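Local coordinates for 6-phospho-beta-glucosidase BglT (Thermotoga maritima, PDB 1UP7), which hydrolyses cellobiose 6'-phosphate to glucose 6-phosphate and glucose, using NAD(+) and a manganese ion as cofactors, at residues A[263-274]-A[286-294]; A[379-387]-A[399-407]. All blocks are in the same frame, centred on the assembly; numbering follows the deposited sequence.

Overall arrangement
The two contacts lie in different parts of the subunit, their centres 31 Å apart and their nearest atoms about 14 Å, and they share no helix. Interaction 1 sets helix 263-278 against the loop that leads to helix 296-308. It is partly buried and mixed, with arginines gathered round the phosphates of glucose 6-phosphate and NAD at one end and aliphatic packing along the rest. Interaction 2 joins two C-terminal helices, 380-389 and 396-409, through leucine and alanine side chains, away from the annotated sites; no hydrogen bond crosses it, and a second subunit lies against part of it. One contact is therefore binding-site chemistry, the other a buried apolar helix pair with lysines at its margin.

Interaction 1 (A[263-274]-A[286-294]); sequences RAREVMKIEKEL and EELTKRGGS. With G6P (6-O-phosphono-alpha-D-glucopyranose), chain J; NAD (nicotinamide-adenine-dinucleotide), chain I.
Phosphate oxygen O1P of glucose 6-phosphate is gripped by three donors from both segments: R291 NE at 2.9 Å, R263 NH2 at 3.1 Å and the backbone N of G292 at 3.2 Å. R263, a substrate-binding residue, also gives NE to O2P, 2.6 Å away and nearly straight at 171°, while its NH2 reaches K290 O at 3.2 Å in the carbonyl plane. With CG anti to the backbone N (chi1 -177°) and a bend at chi2, its chain brings the guanidinium edge to the phosphate; E266 OE2 holds NH1 by a salt bridge. Shortening R263 to an alanine would probably leave O2P without its straight partner and K290 O without its cross-segment donor. R291 bridges both ligands: NH2 meets sugar-phosphate O3P at 2.6 Å and, with NH1, NAD O1N. V267 CG1 lies over the centre of one face of this guanidinium, I270 CG2 packs on R291 CD at 3.5 Å, and E271 OE2 forms a salt bridge with R291 NH1 at 3.4 Å. With G293 against the nicotinamide, the two segments form the phosphate end of the active site. L274 packs on L288 and on CG of E287, whose carboxylate lies close to that of E273, like charges with no bond between them, and pairs instead with K277. Helix 263-278 packs on helix 85-94, where R263 and A264 touch R89, and also on the loop running into helix 296-308.

Interaction 2 (A[379-387]-A[399-407]); sequences SKKLALKAL and AKDLLEEIL
L403 enters helix 380-389 as a knob in a hole formed by K380, A383, L384 and L387. Its CG lies anti to the backbone N (chi1 -177°), which sends both methyls into the neighbouring helix: CD2 comes to 3.5 Å from K380 O and 3.6 Å from L384 CD1, while CD1 and CD2 both touch the methyl of A383. L384 adds to the same packing. Its CD1 also lies 3.6 Å from A399 O, and its CD2 rests on K400 CG. L387 extends the apolar patch, with CD2 at 3.9 Å from L403 CB and looser approaches to L402 and I406. Behind these leucines, helix 109-131 closes the packing: F112 touches L387, and V109 meets L402 and I406. The axes of 380-387 and 399-407 come within 10.1 Å, their N-to-C directions 115° apart, and the CA atoms of L384 and A399, 6.6 Å apart, mark the nearest backbone approach.

Toward the solvent side, at K380, L407 and E404, the contact thins. There K380 CG lies 3.7 Å from L407 CD1, and the lysine chain bends at chi3 before the ammonium. K380 NZ stays 4.9 Å from E404 OE2, a carboxylate that makes a long salt bridge with K400 NZ within its own helix. At the subunit interface, W231 of the second subunit packs on A399 and makes a cation-pi contact with K400.

The contact thus joins two consecutive C-terminal helices beside that interface and away from the annotated sites. No hydrogen bond or salt bridge joins the two segments, so the pairing rests on the fit of leucine and alanine side chains, with the charged ends at the margin and their polar partners found within a helix or elsewhere in the assembly.

Interaction 1 (A[263-274]-A[286-294])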
loop_
_atom_site.group_PDB
_atom_site.type_symbol
_atom_site.label_atom_id
_atom_site.label_comp_id
_atom_site.label_asym_id
_atom_site.label_seq_id
_atom_site.Cartn_x
_atom_site.Cartn_y
_atom_site.Cartn_z
ATOM N N ARG A 263 -3.858 42.830 -0.494
ATOM C CA ARG A 263 -5.051 42.432 -1.198
ATOM C C ARG A 263 -6.283 42.624 -0.299
ATOM O O ARG A 263 -7.309 43.143 -0.741
ATOM C CB ARG A 263 -4.947 40.978 -1.603
ATOM C CG ARG A 263 -6.126 40.492 -2.414
ATOM C CD ARG A 263 -6.428 41.295 -3.712
ATOM N NE ARG A 263 -7.728 40.873 -4.250
ATOM C CZ ARG A 263 -8.469 41.574 -5.104
ATOM N NH1 ARG A 263 -8.049 42.754 -5.545
ATOM N NH2 ARG A 263 -9.644 41.087 -5.514
ATOM N N ALA A 264 -6.173 42.212 0.971
ATOM C CA ALA A 264 -7.302 42.310 1.893
ATOM C C ALA A 264 -7.834 43.724 2.011
ATOM O O ALA A 264 -9.051 43.903 2.146
ATOM C CB ALA A 264 -6.985 41.737 3.318
ATOM N N ARG A 265 -6.949 44.724 1.977
ATOM C CA ARG A 265 -7.407 46.098 1.995
ATOM C C ARG A 265 -8.063 46.522 0.699
ATOM O O ARG A 265 -8.990 47.336 0.758
ATOM C CB ARG A 265 -6.338 47.119 2.437
ATOM C CG ARG A 265 -5.936 47.044 3.894
ATOM C CD ARG A 265 -4.676 47.808 4.212
ATOM N NE ARG A 265 -4.916 49.236 4.474
ATOM C CZ ARG A 265 -5.124 49.734 5.684
ATOM N NH1 ARG A 265 -5.123 48.925 6.742
ATOM N NH2 ARG A 265 -5.329 51.036 5.850
ATOM N N GLU A 266 -7.633 45.994 -0.453
ATOM C CA GLU A 266 -8.349 46.396 -1.661
ATOM C C GLU A 266 -9.717 45.738 -1.667
ATOM O O GLU A 266 -10.684 46.377 -2.007
ATOM C CB GLU A 266 -7.557 46.315 -2.970
ATOM C CG GLU A 266 -6.782 45.050 -3.283
ATOM C CD GLU A 266 -5.900 45.246 -4.545
ATOM O OE1 GLU A 266 -5.447 46.403 -4.789
ATOM O OE2 GLU A 266 -5.650 44.257 -5.291
ATOM N N VAL A 267 -9.800 44.503 -1.183
ATOM C CA VAL A 267 -11.079 43.808 -1.111
ATOM C C VAL A 267 -12.070 44.539 -0.171
ATOM O O VAL A 267 -13.252 44.589 -0.457
ATOM C CB VAL A 267 -10.912 42.378 -0.668
ATOM C CG1 VAL A 267 -12.252 41.793 -0.358
ATOM C CG2 VAL A 267 -10.150 41.544 -1.744
ATOM N N MET A 268 -11.592 45.120 0.928
ATOM C CA MET A 268 -12.478 45.920 1.772
ATOM C C MET A 268 -13.081 47.083 1.000
ATOM O O MET A 268 -14.265 47.367 1.175
ATOM C CB MET A 268 -11.812 46.490 3.036
ATOM C CG MET A 268 -11.436 45.474 4.126
ATOM S SD MET A 268 -10.371 46.281 5.376
ATOM C CE MET A 268 -9.844 44.888 6.394
ATOM N N LYS A 269 -12.275 47.788 0.197
ATOM C CA LYS A 269 -12.801 48.868 -0.636
ATOM C C LYS A 269 -13.823 48.316 -1.639
ATOM O O LYS A 269 -14.912 48.857 -1.739
ATOM C CB LYS A 269 -11.709 49.630 -1.392
ATOM C CG LYS A 269 -10.985 50.712 -0.594
ATOM C CD LYS A 269 -9.462 50.657 -0.884
ATOM C CE LYS A 269 -8.684 51.749 -0.174
ATOM N NZ LYS A 269 -8.323 52.854 -1.129
ATOM N N ILE A 270 -13.461 47.264 -2.373
ATOM C CA ILE A 270 -14.343 46.663 -3.357
ATOM C C ILE A 270 -15.678 46.282 -2.693
ATOM O O ILE A 270 -16.759 46.592 -3.204
ATOM C CB ILE A 270 -13.651 45.420 -3.958
ATOM C CG1 ILE A 270 -12.578 45.845 -4.976
ATOM C CG2 ILE A 270 -14.675 44.399 -4.509
ATOM C CD1 ILE A 270 -11.403 44.848 -5.001
ATOM N N GLU A 271 -15.587 45.618 -1.544
ATOM C CA GLU A 271 -16.758 45.170 -0.819
ATOM C C GLU A 271 -17.667 46.317 -0.367
ATOM O O GLU A 271 -18.895 46.204 -0.422
ATOM C CB GLU A 271 -16.324 44.356 0.380
ATOM C CG GLU A 271 -16.305 42.860 0.096
ATOM C CD GLU A 271 -16.479 42.053 1.369
ATOM O OE1 GLU A 271 -16.837 42.673 2.421
ATOM O OE2 GLU A 271 -16.254 40.804 1.320
ATOM N N LYS A 272 -17.077 47.420 0.078
ATOM C CA LYS A 272 -17.874 48.553 0.516
ATOM C C LYS A 272 -18.633 49.199 -0.642
ATOM O O LYS A 272 -19.724 49.740 -0.425
ATOM C CB LYS A 272 -17.037 49.626 1.230
ATOM N N GLU A 273 -18.048 49.175 -1.846
ATOM C CA GLU A 273 -18.713 49.659 -3.061
ATOM C C GLU A 273 -19.808 48.678 -3.509
ATOM O O GLU A 273 -20.874 49.089 -3.953
ATOM C CB GLU A 273 -17.708 49.864 -4.201
ATOM C CG GLU A 273 -16.910 51.166 -4.151
ATOM C CD GLU A 273 -15.586 51.098 -4.941
ATOM O OE1 GLU A 273 -15.192 49.994 -5.431
ATOM O OE2 GLU A 273 -14.913 52.151 -5.074
ATOM N N LEU A 274 -19.545 47.382 -3.398
ATOM C CA LEU A 274 -20.551 46.374 -3.739
ATOM C C LEU A 274 -21.786 46.498 -2.824
ATOM O O LEU A 274 -22.934 46.538 -3.307
ATOM C CB LEU A 274 -19.954 44.967 -3.699
ATOM C CG LEU A 274 -19.120 44.595 -4.936
ATOM C CD1 LEU A 274 -18.375 43.304 -4.710
ATOM C CD2 LEU A 274 -19.987 44.515 -6.177
ATOM N N GLU A 286 -21.579 44.505 -12.473
ATOM C CA GLU A 286 -20.364 43.991 -13.122
ATOM C C GLU A 286 -19.158 44.020 -12.172
ATOM O O GLU A 286 -18.270 43.175 -12.289
ATOM C CB GLU A 286 -20.074 44.743 -14.443
ATOM C CG GLU A 286 -19.028 44.052 -15.335
ATOM N N GLU A 287 -19.151 44.971 -11.228
ATOM C CA GLU A 287 -18.061 45.121 -10.257
ATOM C C GLU A 287 -17.802 43.892 -9.391
ATOM O O GLU A 287 -16.736 43.795 -8.771
ATOM C CB GLU A 287 -18.255 46.336 -9.344
ATOM C CG GLU A 287 -17.326 46.300 -8.123
ATOM C CD GLU A 287 -17.100 47.641 -7.443
ATOM O OE1 GLU A 287 -17.636 48.687 -7.893
ATOM O OE2 GLU A 287 -16.359 47.640 -6.430
ATOM N N LEU A 288 -18.743 42.951 -9.338
ATOM C CA LEU A 288 -18.468 41.688 -8.648
ATOM C C LEU A 288 -17.411 40.821 -9.367
ATOM O O LEU A 288 -16.907 39.851 -8.793
ATOM C CB LEU A 288 -19.761 40.908 -8.350
ATOM C CG LEU A 288 -19.706 39.620 -7.519
ATOM C CD1 LEU A 288 -18.938 39.842 -6.244
ATOM C CD2 LEU A 288 -21.103 39.151 -7.188
ATOM N N THR A 289 -17.026 41.175 -10.594
ATOM C CA THR A 289 -15.918 40.443 -11.259
ATOM C C THR A 289 -14.527 40.874 -10.758
ATOM O O THR A 289 -13.563 40.090 -10.828
ATOM C CB THR A 289 -15.983 40.552 -12.778
ATOM O OG1 THR A 289 -16.154 41.928 -13.143
ATOM C CG2 THR A 289 -17.244 39.849 -13.306
ATOM N N LYS A 290 -14.437 42.112 -10.243
ATOM C CA LYS A 290 -13.246 42.597 -9.513
ATOM C C LYS A 290 -12.790 41.650 -8.400
ATOM O O LYS A 290 -11.646 41.725 -7.932
ATOM C CB LYS A 290 -13.534 43.954 -8.888
ATOM C CG LYS A 290 -13.480 45.101 -9.873
ATOM C CD LYS A 290 -13.355 46.456 -9.157
ATOM C CE LYS A 290 -11.890 46.814 -8.814
ATOM N NZ LYS A 290 -11.753 48.312 -8.607
ATOM N N ARG A 291 -13.687 40.763 -7.956
ATOM C CA ARG A 291 -13.314 39.710 -7.012
ATOM C C ARG A 291 -12.814 38.475 -7.790
ATOM O O ARG A 291 -13.216 38.277 -8.960
ATOM C CB ARG A 291 -14.510 39.344 -6.116
ATOM C CG ARG A 291 -15.159 40.543 -5.359
ATOM C CD ARG A 291 -14.521 40.912 -4.000
ATOM N NE ARG A 291 -13.678 39.858 -3.455
ATOM C CZ ARG A 291 -13.915 39.210 -2.311
ATOM N NH1 ARG A 291 -14.972 39.521 -1.558
ATOM N NH2 ARG A 291 -13.092 38.240 -1.923
ATOM N N GLY A 292 -11.928 37.681 -7.177
ATOM C CA GLY A 292 -11.284 36.569 -7.869
ATOM C C GLY A 292 -12.018 35.273 -7.599
ATOM O O GLY A 292 -11.517 34.168 -7.891
ATOM N N GLY A 293 -13.219 35.381 -7.053
ATOM C CA GLY A 293 -13.946 34.198 -6.625
ATOM C C GLY A 293 -15.022 33.790 -7.614
ATOM O O GLY A 293 -15.761 32.808 -7.426
ATOM N N SER A 294 -15.109 34.514 -8.703
ATOM C CA SER A 294 -16.142 34.189 -9.660
ATOM C C SER A 294 -16.165 32.715 -10.133
ATOM O O SER A 294 -15.136 31.995 -10.165
ATOM C CB SER A 294 -16.119 35.184 -10.819
ATOM O OG SER A 294 -16.596 36.445 -10.319
HETATM C C1 G6P J . -9.137 32.744 -6.639
HETATM C C2 G6P J . -8.989 31.529 -5.682
HETATM C C3 G6P J . -9.907 31.708 -4.474
HETATM C C4 G6P J . -9.468 32.973 -3.755
HETATM C C5 G6P J . -9.682 34.166 -4.706
HETATM C C6 G6P J . -9.213 35.459 -4.053
HETATM O O1 G6P J . -8.268 32.709 -7.787
HETATM O O2 G6P J . -9.290 30.277 -6.297
HETATM O O3 G6P J . -9.911 30.573 -3.601
HETATM O O4 G6P J . -10.148 33.107 -2.507
HETATM O O5 G6P J . -8.947 33.999 -5.946
HETATM O O6 G6P J . -9.982 36.565 -4.498
HETATM P P G6P J . -10.137 37.882 -3.585
HETATM O O1P G6P J . -11.169 38.745 -4.273
HETATM O O2P G6P J . -8.869 38.706 -3.421
HETATM O O3P G6P J . -10.635 37.431 -2.240
HETATM P PA NAD I . -16.357 37.700 3.566
HETATM O O1A NAD I . -15.427 38.468 4.417
HETATM O O2A NAD I . -17.406 38.536 2.801
HETATM O O5B NAD I . -17.082 36.671 4.587
HETATM C C5B NAD I . -18.325 36.114 4.248
HETATM C C4B NAD I . -19.302 36.262 5.407
HETATM O O4B NAD I . -18.955 35.376 6.470
HETATM C C3B NAD I . -19.376 37.655 6.019
HETATM O O3B NAD I . -20.692 38.149 5.821
HETATM C C2B NAD I . -19.080 37.445 7.505
HETATM O O2B NAD I . -19.898 38.245 8.334
HETATM C C1B NAD I . -19.456 35.983 7.665
HETATM N N9A NAD I . -18.860 35.306 8.814
HETATM C C8A NAD I . -17.624 35.483 9.406
HETATM N N7A NAD I . -17.544 34.581 10.409
HETATM C C5A NAD I . -18.649 33.814 10.438
HETATM C C6A NAD I . -19.081 32.775 11.252
HETATM N N6A NAD I . -18.337 32.315 12.253
HETATM N N1A NAD I . -20.327 32.206 11.019
HETATM C C2A NAD I . -21.136 32.679 10.000
HETATM N N3A NAD I . -20.709 33.727 9.221
HETATM C C4A NAD I . -19.494 34.277 9.443
HETATM O O3 NAD I . -15.429 36.873 2.544
HETATM P PN NAD I . -15.818 36.232 1.128
HETATM O O1N NAD I . -14.900 36.913 0.180
HETATM O O2N NAD I . -17.240 36.202 0.869
HETATM O O5D NAD I . -15.415 34.692 1.276
HETATM C C5D NAD I . -15.761 33.871 2.377
HETATM C C4D NAD I . -14.834 32.645 2.364
HETATM O O4D NAD I . -14.966 31.863 1.178
HETATM C C3D NAD I . -13.366 33.037 2.430
HETATM O O3D NAD I . -12.770 32.114 3.292
HETATM C C2D NAD I . -12.851 32.864 1.005
HETATM O O2D NAD I . -11.473 32.548 0.897
HETATM C C1D NAD I . -13.757 31.809 0.413
HETATM N N1N NAD I . -14.183 32.202 -0.932
HETATM C C2N NAD I . -15.545 32.192 -1.138
HETATM C C3N NAD I . -16.089 32.536 -2.351
HETATM C C7N NAD I . -17.592 32.520 -2.500
HETATM O O7N NAD I . -18.243 31.966 -3.627
HETATM N N7N NAD I . -18.326 33.046 -1.507
HETATM C C4N NAD I . -15.207 32.900 -3.372
HETATM C C5N NAD I . -13.810 32.911 -3.184
HETATM C C6N NAD I . -13.303 32.553 -1.935
#

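Interaction 2 (A[379-387]-A[399-407])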
loop_
_atom_site.group_PDB
_atom_site.type_symbol
_atom_site.label_atom_id
_atom_site.label_comp_id
_atom_site.label_asym_id
_atom_site.label_seq_id
_atom_site.Cartn_x
_atom_site.Cartn_y
_atom_site.Cartn_z
ATOM N N SER A 379 -1.347 23.101 20.892
ATOM C CA SER A 379 0.064 23.077 21.258
ATOM C C SER A 379 0.901 24.069 20.479
ATOM O O SER A 379 0.998 23.979 19.240
ATOM C CB SER A 379 0.605 21.661 21.042
ATOM O OG SER A 379 1.991 21.635 21.210
ATOM N N LYS A 380 1.525 24.980 21.218
ATOM C CA LYS A 380 2.414 25.991 20.669
ATOM C C LYS A 380 3.646 25.313 20.067
ATOM O O LYS A 380 4.058 25.627 18.977
ATOM C CB LYS A 380 2.822 26.937 21.782
ATOM C CG LYS A 380 2.813 28.358 21.356
ATOM C CD LYS A 380 3.681 29.273 22.228
ATOM C CE LYS A 380 2.894 29.804 23.437
ATOM N NZ LYS A 380 3.823 30.610 24.399
ATOM N N LYS A 381 4.225 24.369 20.794
ATOM C CA LYS A 381 5.374 23.590 20.318
ATOM C C LYS A 381 5.093 22.915 18.985
ATOM O O LYS A 381 5.908 22.981 18.060
ATOM C CB LYS A 381 5.748 22.484 21.320
ATOM C CG LYS A 381 6.712 22.929 22.362
ATOM C CD LYS A 381 6.755 21.979 23.609
ATOM C CE LYS A 381 7.887 22.473 24.547
ATOM N NZ LYS A 381 7.612 22.171 25.999
ATOM N N LEU A 382 3.952 22.249 18.879
ATOM C CA LEU A 382 3.644 21.541 17.647
ATOM C C LEU A 382 3.305 22.482 16.502
ATOM O O LEU A 382 3.536 22.145 15.351
ATOM C CB LEU A 382 2.572 20.468 17.868
ATOM C CG LEU A 382 2.980 19.364 18.884
ATOM C CD1 LEU A 382 1.812 18.439 19.171
ATOM C CD2 LEU A 382 4.238 18.556 18.453
ATOM N N ALA A 383 2.807 23.677 16.833
ATOM C CA ALA A 383 2.530 24.703 15.828
ATOM C C ALA A 383 3.835 25.227 15.221
ATOM O O ALA A 383 3.917 25.441 14.007
ATOM C CB ALA A 383 1.695 25.843 16.411
ATOM N N LEU A 384 4.855 25.395 16.062
ATOM C CA LEU A 384 6.204 25.745 15.589
ATOM C C LEU A 384 6.714 24.703 14.581
ATOM O O LEU A 384 7.222 25.046 13.535
ATOM C CB LEU A 384 7.160 25.766 16.775
ATOM C CG LEU A 384 8.046 26.945 17.123
ATOM C CD1 LEU A 384 7.466 28.338 16.743
ATOM C CD2 LEU A 384 8.391 26.843 18.633
ATOM N N LYS A 385 6.549 23.432 14.923
ATOM C CA LYS A 385 6.909 22.336 14.073
ATOM C C LYS A 385 6.135 22.368 12.753
ATOM O O LYS A 385 6.749 22.173 11.694
ATOM C CB LYS A 385 6.694 21.006 14.803
ATOM C CG LYS A 385 7.131 19.748 14.093
ATOM C CD LYS A 385 6.723 18.578 14.996
ATOM C CE LYS A 385 7.128 17.272 14.354
ATOM N NZ LYS A 385 6.874 16.103 15.180
ATOM N N ALA A 386 4.827 22.635 12.797
ATOM C CA ALA A 386 4.048 22.761 11.551
ATOM C C ALA A 386 4.557 23.916 10.696
ATOM O O ALA A 386 4.780 23.775 9.483
ATOM C CB ALA A 386 2.575 22.932 11.823
ATOM N N LEU A 387 4.781 25.053 11.343
ATOM C CA LEU A 387 5.208 26.252 10.661
ATOM C C LEU A 387 6.552 26.054 9.951
ATOM O O LEU A 387 6.720 26.456 8.779
ATOM C CB LEU A 387 5.241 27.382 11.680
ATOM C CG LEU A 387 5.135 28.840 11.288
ATOM C CD1 LEU A 387 4.024 29.179 10.239
ATOM C CD2 LEU A 387 4.968 29.659 12.584
ATOM N N ALA A 399 11.084 31.589 13.370
ATOM C CA ALA A 399 9.858 30.831 13.620
ATOM C C ALA A 399 9.147 31.219 14.923
ATOM O O ALA A 399 7.935 31.383 14.945
ATOM C CB ALA A 399 10.095 29.307 13.502
ATOM N N LYS A 400 9.904 31.421 15.988
ATOM C CA LYS A 400 9.287 31.740 17.265
ATOM C C LYS A 400 8.608 33.080 17.293
ATOM O O LYS A 400 7.462 33.174 17.763
ATOM C CB LYS A 400 10.312 31.673 18.395
ATOM C CG LYS A 400 10.059 30.533 19.305
ATOM C CD LYS A 400 11.275 30.308 20.158
ATOM C CE LYS A 400 10.852 29.981 21.571
ATOM N NZ LYS A 400 9.465 30.448 21.802
ATOM N N ASP A 401 9.312 34.117 16.849
ATOM C CA ASP A 401 8.722 35.452 16.839
ATOM C C ASP A 401 7.504 35.477 15.918
ATOM O O ASP A 401 6.489 36.064 16.270
ATOM C CB ASP A 401 9.744 36.520 16.422
ATOM C CG ASP A 401 10.778 36.788 17.487
ATOM O OD1 ASP A 401 10.489 36.564 18.670
ATOM O OD2 ASP A 401 11.913 37.235 17.237
ATOM N N LEU A 402 7.610 34.835 14.763
ATOM C CA LEU A 402 6.495 34.808 13.816
ATOM C C LEU A 402 5.242 34.169 14.458
ATOM O O LEU A 402 4.127 34.749 14.399
ATOM C CB LEU A 402 6.869 34.073 12.502
ATOM C CG LEU A 402 5.745 33.804 11.501
ATOM C CD1 LEU A 402 5.129 35.118 11.055
ATOM C CD2 LEU A 402 6.246 32.964 10.287
ATOM N N LEU A 403 5.428 32.984 15.061
ATOM C CA LEU A 403 4.313 32.298 15.729
ATOM C C LEU A 403 3.663 33.165 16.803
ATOM O O LEU A 403 2.447 33.220 16.900
ATOM C CB LEU A 403 4.705 30.921 16.306
ATOM C CG LEU A 403 3.546 30.101 16.976
ATOM C CD1 LEU A 403 2.341 29.769 16.067
ATOM C CD2 LEU A 403 4.019 28.822 17.634
ATOM N N GLU A 404 4.484 33.865 17.579
ATOM C CA GLU A 404 4.001 34.742 18.636
ATOM C C GLU A 404 3.147 35.850 18.081
ATOM O O GLU A 404 2.105 36.141 18.645
ATOM C CB GLU A 404 5.168 35.348 19.412
ATOM C CG GLU A 404 5.311 34.786 20.800
ATOM C CD GLU A 404 6.572 33.959 20.967
ATOM O OE1 GLU A 404 7.668 34.567 21.259
ATOM O OE2 GLU A 404 6.441 32.701 20.814
ATOM N N GLU A 405 3.593 36.468 16.983
ATOM C CA GLU A 405 2.824 37.514 16.323
ATOM C C GLU A 405 1.473 36.989 15.843
ATOM O O GLU A 405 0.427 37.626 16.052
ATOM C CB GLU A 405 3.591 38.071 15.145
ATOM C CG GLU A 405 4.113 39.463 15.406
ATOM C CD GLU A 405 4.312 40.241 14.124
ATOM O OE1 GLU A 405 5.208 39.872 13.360
ATOM O OE2 GLU A 405 3.578 41.210 13.894
ATOM N N ILE A 406 1.500 35.818 15.212
ATOM C CA ILE A 406 0.294 35.203 14.696
ATOM C C ILE A 406 -0.694 34.889 15.843
ATOM O O ILE A 406 -1.898 35.167 15.728
ATOM C CB ILE A 406 0.613 33.901 13.936
ATOM C CG1 ILE A 406 1.302 34.177 12.587
ATOM C CG2 ILE A 406 -0.669 33.028 13.785
ATOM C CD1 ILE A 406 1.972 32.892 12.015
ATOM N N LEU A 407 -0.203 34.287 16.929
ATOM C CA LEU A 407 -1.082 33.956 18.071
ATOM C C LEU A 407 -1.637 35.188 18.759
ATOM O O LEU A 407 -2.815 35.201 19.193
ATOM C CB LEU A 407 -0.415 33.043 19.111
ATOM C CG LEU A 407 0.034 31.687 18.566
ATOM C CD1 LEU A 407 0.821 30.938 19.637
ATOM C CD2 LEU A 407 -1.165 30.875 18.029
#